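Local coordinates for gdp-l-fucose synthetase (Naegleria fowleri, PDB 6AQZ), which probably catalyses the NADPH-dependent final step of GDP-L-fucose synthesis, epimerising and reducing a GDP-4-keto-6-deoxymannose intermediate, at residues N109-Y117 / L165-A176. Numbering follows the deposited sequence.
Sequences NNNILTCCY and LDMLGRWYNEKA
Leu113 is a knob in the hole formed by Leu165, Leu168, Gly169 and Tyr172, where two near-parallel helices of the Rossmann-type domain pack at a crossing angle of -22°. Its CD1 meets Leu165 CD1 at 3.8 Å, while CD2 packs on Leu168 CG and reaches the backbone of the other helix, 3.6 Å from Gly169 N. His83 and Ser126, on neighbouring parallel strands, contact both Leu113 and Leu165, so this end of the interface rests on the central sheet. One turn further along, Tyr117 CB lies over a face of the Tyr172 ring, a CH-pi contact 4.0 Å from the ring centroid. With its CG anti to the backbone N (chi1 -169°), the Tyr117 ring extends past Tyr172, nearly parallel to it but slid so far that they barely overlap; its CE1 touches Ala176 CB, and the extended Lys175 chain passes it obliquely, CE closest to Tyr117 CE2. Toward the dimer interface, Asn110 OD1 approaches Leu168 CD2 while accepting a hydrogen bond from Trp102 of the second subunit. A hydrogen bond between two hydroxyls links the helices: Thr114 OG1, in the plane of the Tyr172 ring at its edge, lies a very short 2.5 Å from Tyr172 OH.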
ATOM      1  N   ASN A 109       3.748  10.818  -2.831  1.00 44.35           N
ATOM      2  CA  ASN A 109       3.518  10.822  -1.382  1.00 38.59           C
ATOM      3  C   ASN A 109       4.781  10.471  -0.602  1.00 42.10           C
ATOM      4  O   ASN A 109       5.120  11.147   0.377  1.00 39.98           O
ATOM      5  CB  ASN A 109       2.358   9.900  -1.035  1.00 33.12           C
ATOM      6  CG  ASN A 109       1.045  10.460  -1.503  1.00 35.58           C
ATOM      7  OD1 ASN A 109       0.916  11.674  -1.630  1.00 43.13           O
ATOM      8  ND2 ASN A 109       0.068   9.602  -1.769  1.00 32.21           N
ATOM      9  N   ASN A 110       5.499   9.429  -1.024  1.00 37.34           N
ATOM     10  CA  ASN A 110       6.754   9.092  -0.353  1.00 39.41           C
ATOM     11  C   ASN A 110       7.735  10.268  -0.392  1.00 44.43           C
ATOM     12  O   ASN A 110       8.349  10.610   0.630  1.00 42.51           O
ATOM     13  CB  ASN A 110       7.362   7.815  -0.972  1.00 30.97           C
ATOM     14  CG  ASN A 110       6.531   6.554  -0.646  1.00 36.26           C
ATOM     15  OD1 ASN A 110       5.677   6.569   0.257  1.00 35.47           O
ATOM     16  ND2 ASN A 110       6.741   5.481  -1.416  1.00 30.53           N
ATOM     17  N   ASN A 111       7.877  10.922  -1.553  1.00 37.41           N
ATOM     18  CA  ASN A 111       8.840  12.016  -1.652  1.00 40.23           C
ATOM     19  C   ASN A 111       8.478  13.164  -0.716  1.00 42.44           C
ATOM     20  O   ASN A 111       9.338  13.676   0.007  1.00 45.85           O
ATOM     21  CB  ASN A 111       8.949  12.505  -3.092  1.00 34.54           C
ATOM     22  CG  ASN A 111       9.503  11.450  -4.008  1.00 43.61           C
ATOM     23  OD1 ASN A 111      10.103  10.460  -3.550  1.00 47.88           O
ATOM     24  ND2 ASN A 111       9.285  11.631  -5.320  1.00 39.68           N
ATOM     25  N   ILE A 112       7.204  13.580  -0.719  1.00 41.93           N
ATOM     26  CA  ILE A 112       6.802  14.786   0.006  1.00 40.84           C
ATOM     27  C   ILE A 112       6.938  14.584   1.518  1.00 43.56           C
ATOM     28  O   ILE A 112       7.523  15.422   2.219  1.00 43.60           O
ATOM     29  CB  ILE A 112       5.372  15.212  -0.390  1.00 42.66           C
ATOM     30  CG1 ILE A 112       5.346  15.715  -1.830  1.00 42.59           C
ATOM     31  CG2 ILE A 112       4.893  16.369   0.473  1.00 43.19           C
ATOM     32  CD1 ILE A 112       6.054  17.029  -1.988  1.00 50.78           C
ATOM     33  N   LEU A 113       6.413  13.472   2.043  1.00 45.76           N
ATOM     34  CA  LEU A 113       6.528  13.219   3.487  1.00 48.23           C
ATOM     35  C   LEU A 113       7.981  13.030   3.899  1.00 46.56           C
ATOM     36  O   LEU A 113       8.391  13.481   4.967  1.00 48.69           O
ATOM     37  CB  LEU A 113       5.709  12.000   3.920  1.00 43.83           C
ATOM     38  CG  LEU A 113       4.275  12.358   4.376  1.00 41.54           C
ATOM     39  CD1 LEU A 113       3.536  13.153   3.299  1.00 39.48           C
ATOM     40  CD2 LEU A 113       3.471  11.127   4.766  1.00 37.79           C
ATOM     41  N   THR A 114       8.778  12.367   3.066  1.00 43.47           N
ATOM     42  CA  THR A 114      10.199  12.250   3.375  1.00 43.38           C
ATOM     43  C   THR A 114      10.871  13.620   3.404  1.00 48.88           C
ATOM     44  O   THR A 114      11.648  13.917   4.314  1.00 54.98           O
ATOM     45  CB  THR A 114      10.884  11.300   2.387  1.00 43.67           C
ATOM     46  OG1 THR A 114      10.356   9.977   2.557  1.00 42.32           O
ATOM     47  CG2 THR A 114      12.367  11.245   2.642  1.00 40.19           C
ATOM     48  N   CYS A 115      10.581  14.475   2.429  1.00 47.28           N
ATOM     49  CA  CYS A 115      11.109  15.830   2.503  1.00 50.60           C
ATOM     50  C   CYS A 115      10.602  16.551   3.744  1.00 51.12           C
ATOM     51  O   CYS A 115      11.326  17.351   4.346  1.00 55.79           O
ATOM     52  CB  CYS A 115      10.730  16.624   1.253  1.00 52.11           C
ATOM     53  SG  CYS A 115      11.723  16.229  -0.151  1.00 58.41           S
ATOM     54  N   CYS A 116       9.346  16.315   4.119  1.00 47.30           N
ATOM     55  CA  CYS A 116       8.812  16.992   5.290  1.00 53.00           C
ATOM     56  C   CYS A 116       9.608  16.631   6.525  1.00 53.28           C
ATOM     57  O   CYS A 116       9.907  17.493   7.360  1.00 55.11           O
ATOM     58  CB  CYS A 116       7.340  16.646   5.484  1.00 50.22           C
ATOM     59  SG  CYS A 116       6.308  17.454   4.314  1.00 44.93           S
ATOM     60  N   TYR A 117       9.962  15.358   6.652  1.00 54.98           N
ATOM     61  CA  TYR A 117      10.713  14.913   7.811  1.00 52.95           C
ATOM     62  C   TYR A 117      12.151  15.417   7.763  1.00 54.45           C
ATOM     63  O   TYR A 117      12.648  16.004   8.733  1.00 54.92           O
ATOM     64  CB  TYR A 117      10.678  13.391   7.892  1.00 47.97           C
ATOM     65  CG  TYR A 117      11.206  12.925   9.199  1.00 48.03           C
ATOM     66  CD1 TYR A 117      10.422  13.002  10.337  1.00 47.02           C
ATOM     67  CD2 TYR A 117      12.517  12.475   9.321  1.00 58.14           C
ATOM     68  CE1 TYR A 117      10.920  12.598  11.578  1.00 56.93           C
ATOM     69  CE2 TYR A 117      13.022  12.063  10.549  1.00 60.62           C
ATOM     70  CZ  TYR A 117      12.217  12.136  11.673  1.00 60.31           C
ATOM     71  OH  TYR A 117      12.708  11.742  12.891  1.00 63.87           O
ATOM     72  N   LEU A 165      -0.429   6.745   2.167  1.00 37.40           N
ATOM     73  CA  LEU A 165      -0.078   8.097   2.603  1.00 36.78           C
ATOM     74  C   LEU A 165      -0.409   8.288   4.082  1.00 38.41           C
ATOM     75  O   LEU A 165       0.390   8.855   4.840  1.00 35.98           O
ATOM     76  CB  LEU A 165      -0.790   9.138   1.719  1.00 28.58           C
ATOM     77  CG  LEU A 165      -0.931  10.632   2.092  1.00 36.06           C
ATOM     78  CD1 LEU A 165       0.424  11.281   2.333  1.00 29.31           C
ATOM     79  CD2 LEU A 165      -1.668  11.408   0.956  1.00 31.01           C
ATOM     80  N   ASP A 166      -1.578   7.807   4.502  1.00 37.22           N
ATOM     81  CA  ASP A 166      -1.930   7.818   5.909  1.00 37.39           C
ATOM     82  C   ASP A 166      -0.939   6.996   6.729  1.00 40.56           C
ATOM     83  O   ASP A 166      -0.454   7.462   7.776  1.00 38.03           O
ATOM     84  CB  ASP A 166      -3.358   7.302   6.091  1.00 40.54           C
ATOM     85  CG  ASP A 166      -3.692   7.016   7.565  1.00 43.34           C
ATOM     86  OD1 ASP A 166      -3.685   7.966   8.366  1.00 46.67           O
ATOM     87  OD2 ASP A 166      -3.972   5.847   7.923  1.00 49.97           O
ATOM     88  N   MET A 167      -0.614   5.768   6.267  1.00 39.52           N
ATOM     89  CA  MET A 167       0.314   4.921   7.033  1.00 36.37           C
ATOM     90  C   MET A 167       1.697   5.545   7.095  1.00 36.96           C
ATOM     91  O   MET A 167       2.312   5.591   8.162  1.00 43.19           O
ATOM     92  CB  MET A 167       0.429   3.504   6.458  1.00 28.70           C
ATOM     93  CG  MET A 167      -0.789   2.606   6.642  1.00 28.62           C
ATOM     94  SD  MET A 167      -1.370   2.529   8.360  1.00 43.30           S
ATOM     95  CE  MET A 167       0.084   1.927   9.236  1.00 32.22           C
ATOM     96  N   LEU A 168       2.184   6.086   5.974  1.00 36.67           N
ATOM     97  CA  LEU A 168       3.524   6.662   5.983  1.00 37.97           C
ATOM     98  C   LEU A 168       3.636   7.794   6.996  1.00 33.96           C
ATOM     99  O   LEU A 168       4.678   7.949   7.645  1.00 43.91           O
ATOM    100  CB  LEU A 168       3.901   7.159   4.583  1.00 41.87           C
ATOM    101  CG  LEU A 168       5.341   7.699   4.540  1.00 41.94           C
ATOM    102  CD1 LEU A 168       6.342   6.684   5.108  1.00 39.17           C
ATOM    103  CD2 LEU A 168       5.723   8.131   3.115  1.00 45.11           C
ATOM    104  N   GLY A 169       2.563   8.584   7.162  1.00 36.11           N
ATOM    105  CA  GLY A 169       2.556   9.623   8.184  1.00 29.16           C
ATOM    106  C   GLY A 169       2.654   9.049   9.590  1.00 41.47           C
ATOM    107  O   GLY A 169       3.340   9.599  10.458  1.00 44.51           O
ATOM    108  N   ARG A 170       1.927   7.961   9.850  1.00 34.77           N
ATOM    109  CA  ARG A 170       2.011   7.356  11.172  1.00 39.71           C
ATOM    110  C   ARG A 170       3.427   6.860  11.445  1.00 43.56           C
ATOM    111  O   ARG A 170       3.973   7.074  12.534  1.00 43.82           O
ATOM    112  CB  ARG A 170       1.003   6.216  11.280  1.00 38.55           C
ATOM    113  CG  ARG A 170      -0.432   6.630  11.008  1.00 37.26           C
ATOM    114  CD  ARG A 170      -1.312   5.385  10.968  1.00 42.08           C
ATOM    115  NE  ARG A 170      -2.673   5.692  10.568  1.00 49.81           N
ATOM    116  CZ  ARG A 170      -3.683   5.880  11.409  1.00 54.78           C
ATOM    117  NH1 ARG A 170      -3.487   5.776  12.741  1.00 52.23           N
ATOM    118  NH2 ARG A 170      -4.892   6.144  10.914  1.00 47.76           N
ATOM    119  N   TRP A 171       4.058   6.265  10.431  1.00 41.91           N
ATOM    120  CA  TRP A 171       5.413   5.753  10.575  1.00 43.68           C
ATOM    121  C   TRP A 171       6.416   6.892  10.750  1.00 41.38           C
ATOM    122  O   TRP A 171       7.352   6.779  11.546  1.00 48.94           O
ATOM    123  CB  TRP A 171       5.756   4.896   9.353  1.00 43.41           C
ATOM    124  CG  TRP A 171       4.908   3.669   9.263  1.00 40.71           C
ATOM    125  CD1 TRP A 171       4.410   2.949  10.313  1.00 40.13           C
ATOM    126  CD2 TRP A 171       4.430   3.022   8.070  1.00 42.05           C
ATOM    127  NE1 TRP A 171       3.672   1.892   9.851  1.00 43.52           N
ATOM    128  CE2 TRP A 171       3.668   1.905   8.481  1.00 43.17           C
ATOM    129  CE3 TRP A 171       4.571   3.278   6.701  1.00 48.52           C
ATOM    130  CZ2 TRP A 171       3.060   1.037   7.577  1.00 43.82           C
ATOM    131  CZ3 TRP A 171       3.959   2.419   5.802  1.00 49.21           C
ATOM    132  CH2 TRP A 171       3.211   1.312   6.246  1.00 47.45           C
ATOM    133  N   TYR A 172       6.219   8.015  10.053  1.00 40.56           N
ATOM    134  CA  TYR A 172       7.119   9.143  10.286  1.00 39.52           C
ATOM    135  C   TYR A 172       6.888   9.775  11.656  1.00 41.91           C
ATOM    136  O   TYR A 172       7.834  10.310  12.241  1.00 41.51           O
ATOM    137  CB  TYR A 172       6.994  10.215   9.193  1.00 42.07           C
ATOM    138  CG  TYR A 172       7.987  10.019   8.067  1.00 43.44           C
ATOM    139  CD1 TYR A 172       9.347   9.884   8.336  1.00 39.19           C
ATOM    140  CD2 TYR A 172       7.572   9.990   6.731  1.00 38.05           C
ATOM    141  CE1 TYR A 172      10.254   9.709   7.318  1.00 41.22           C
ATOM    142  CE2 TYR A 172       8.477   9.818   5.704  1.00 35.39           C
ATOM    143  CZ  TYR A 172       9.809   9.687   6.005  1.00 41.06           C
ATOM    144  OH  TYR A 172      10.700   9.516   4.984  1.00 46.79           O
ATOM    145  N   ASN A 173       5.659   9.724  12.191  1.00 40.17           N
ATOM    146  CA  ASN A 173       5.472  10.154  13.576  1.00 36.76           C
ATOM    147  C   ASN A 173       6.259   9.259  14.524  1.00 40.11           C
ATOM    148  O   ASN A 173       6.914   9.757  15.448  1.00 48.94           O
ATOM    149  CB  ASN A 173       3.987  10.173  13.959  1.00 39.48           C
ATOM    150  CG  ASN A 173       3.198  11.316  13.260  1.00 43.25           C
ATOM    151  OD1 ASN A 173       3.753  12.369  12.930  1.00 48.10           O
ATOM    152  ND2 ASN A 173       1.898  11.095  13.040  1.00 36.29           N
ATOM    153  N   GLU A 174       6.254   7.934  14.280  1.00 47.04           N
ATOM    154  CA  GLU A 174       7.042   7.015  15.117  1.00 51.26           C
ATOM    155  C   GLU A 174       8.519   7.359  15.061  1.00 46.08           C
ATOM    156  O   GLU A 174       9.196   7.388  16.090  1.00 55.39           O
ATOM    157  CB  GLU A 174       6.846   5.561  14.695  1.00 56.34           C
ATOM    158  CG  GLU A 174       5.528   4.920  15.077  1.00 62.48           C
ATOM    159  CD  GLU A 174       5.475   3.454  14.667  1.00 74.73           C
ATOM    160  OE1 GLU A 174       6.508   2.752  14.784  1.00 80.50           O
ATOM    161  OE2 GLU A 174       4.407   3.012  14.186  1.00 80.00           O
ATOM    162  N   LYS A 175       9.036   7.649  13.865  1.00 47.19           N
ATOM    163  CA  LYS A 175      10.440   8.032  13.768  1.00 50.08           C
ATOM    164  C   LYS A 175      10.707   9.352  14.497  1.00 53.37           C
ATOM    165  O   LYS A 175      11.702   9.476  15.221  1.00 56.92           O
ATOM    166  CB  LYS A 175      10.852   8.109  12.299  1.00 46.88           C
ATOM    167  CG  LYS A 175      12.327   8.386  12.092  1.00 53.73           C
ATOM    168  CD  LYS A 175      12.676   8.417  10.613  1.00 54.20           C
ATOM    169  CE  LYS A 175      14.155   8.621  10.393  1.00 64.70           C
ATOM    170  NZ  LYS A 175      14.528   8.467   8.962  1.00 72.57           N
ATOM    171  N   ALA A 176       9.817  10.344  14.346  1.00 55.55           N
ATOM    172  CA  ALA A 176      10.037  11.629  15.012  1.00 56.63           C
ATOM    173  C   ALA A 176      10.066  11.465  16.525  1.00 56.52           C
ATOM    174  O   ALA A 176      10.932  12.027  17.201  1.00 58.56           O
ATOM    175  CB  ALA A 176       8.973  12.649  14.601  1.00 49.28           C
TER